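PDB 4AMM: DYNE8 from Micromonospora chersina, which is an iterative enediyne polyketide synthase, represented here by its acyltransferase domain, which probably loads acyl units for chain extension in dynemicin biosynthesis. Local coordinates for residues 10-13 and 14-17. Numbering follows the deposited sequence.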
# COMPACT_ATOMS: atom_id res chain seq x y z
N ALA A 10 -16.04 -21.15 11.01
CA ALA A 10 -17.14 -21.90 11.59
C ALA A 10 -18.44 -21.18 11.28
O ALA A 10 -18.49 -20.04 10.79
CB ALA A 10 -16.89 -22.11 13.09
N PRO A 11 -19.58 -21.84 11.64
CA PRO A 11 -20.82 -21.18 11.24
C PRO A 11 -21.21 -19.97 12.06
O PRO A 11 -21.99 -19.15 11.58
CB PRO A 11 -21.91 -22.31 11.43
CG PRO A 11 -21.19 -23.51 11.29
CD PRO A 11 -19.77 -23.28 11.85
N ASP A 12 -20.73 -19.82 13.28
CA ASP A 12 -21.08 -18.66 14.09
C ASP A 12 -20.03 -18.50 15.18
O ASP A 12 -19.12 -19.31 15.29
CB ASP A 12 -22.53 -18.80 14.70
CG ASP A 12 -22.75 -20.08 15.44
OD1 ASP A 12 -21.88 -20.64 16.17
OD2 ASP A 12 -23.91 -20.54 15.31
N ALA A 13 -20.23 -17.49 16.02
CA ALA A 13 -19.22 -17.21 17.07
C ALA A 13 -19.03 -18.33 18.07
O ALA A 13 -17.91 -18.62 18.49
CB ALA A 13 -19.55 -15.94 17.83
N ALA A 14 -20.13 -18.90 18.57
CA ALA A 14 -19.97 -20.03 19.49
C ALA A 14 -19.18 -21.19 18.94
O ALA A 14 -18.33 -21.75 19.60
CB ALA A 14 -21.41 -20.53 19.93
N ALA A 15 -19.45 -21.56 17.69
CA ALA A 15 -18.79 -22.67 17.05
C ALA A 15 -17.31 -22.30 16.78
O ALA A 15 -16.44 -23.18 16.84
CB ALA A 15 -19.53 -23.03 15.71
N LEU A 16 -17.08 -21.01 16.45
CA LEU A 16 -15.66 -20.61 16.22
C LEU A 16 -14.91 -20.67 17.52
O LEU A 16 -13.77 -21.16 17.52
CB LEU A 16 -15.63 -19.22 15.58
CG LEU A 16 -14.19 -18.73 15.20
CD1 LEU A 16 -13.53 -19.73 14.21
CD2 LEU A 16 -14.30 -17.29 14.75
N THR A 17 -15.53 -20.23 18.63
CA THR A 17 -14.84 -20.37 19.94
C THR A 17 -14.41 -21.85 20.20
O THR A 17 -13.27 -22.17 20.56
CB THR A 17 -15.75 -19.91 21.08
OG1 THR A 17 -15.93 -18.49 21.01
CG2 THR A 17 -15.11 -20.24 22.49
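Asp12 caps the first turn of helix 13-27 by accepting from Ala15, an N-cap motif at the bend where edge strand 4-10 of the antiparallel four-stranded sheet passes into the helix. The capping bond runs from Ala15 N to Asp12 OD1 at 3.0 Å and is fairly straight, with an angle of 160° at the hydrogen. CG is set between the backbone N and the carbonyl carbon (chi1 53°); this places OD1 within reach of Ala15 N, and OD1 is met nearly in line with its C-O bond. A first-turn amide with no preceding helical carbonyl is thereby satisfied, and the negative charge probably interacts well with the positive end of the helix dipole.

Main-chain bonds continue the turn. Leu16 N donates to Asp12 O at 2.9 Å, so one residue supplies both a side-chain and a backbone acceptor. One residue on, Thr17 N reaches Ala13 O at 2.9 Å.

Apolar contacts join the loop to the helix. Ala10 CB, on a residue whose backbone pairs with Ala52 on the neighbouring strand 52-58, lies 3.8 Å from Ala15 CB and 4.0 Å from Leu16 CB. Pro11 adds its CD, 3.9 Å from Ala15 CB. Farther along, the side chain of Thr17 touches Leu72 and Leu75 of helix 61-76, tying this surface turn to the adjoining helix. The Ala10 methyl also rests against the helix backbone itself, with Ala10 CB 3.5 Å from Leu16 N.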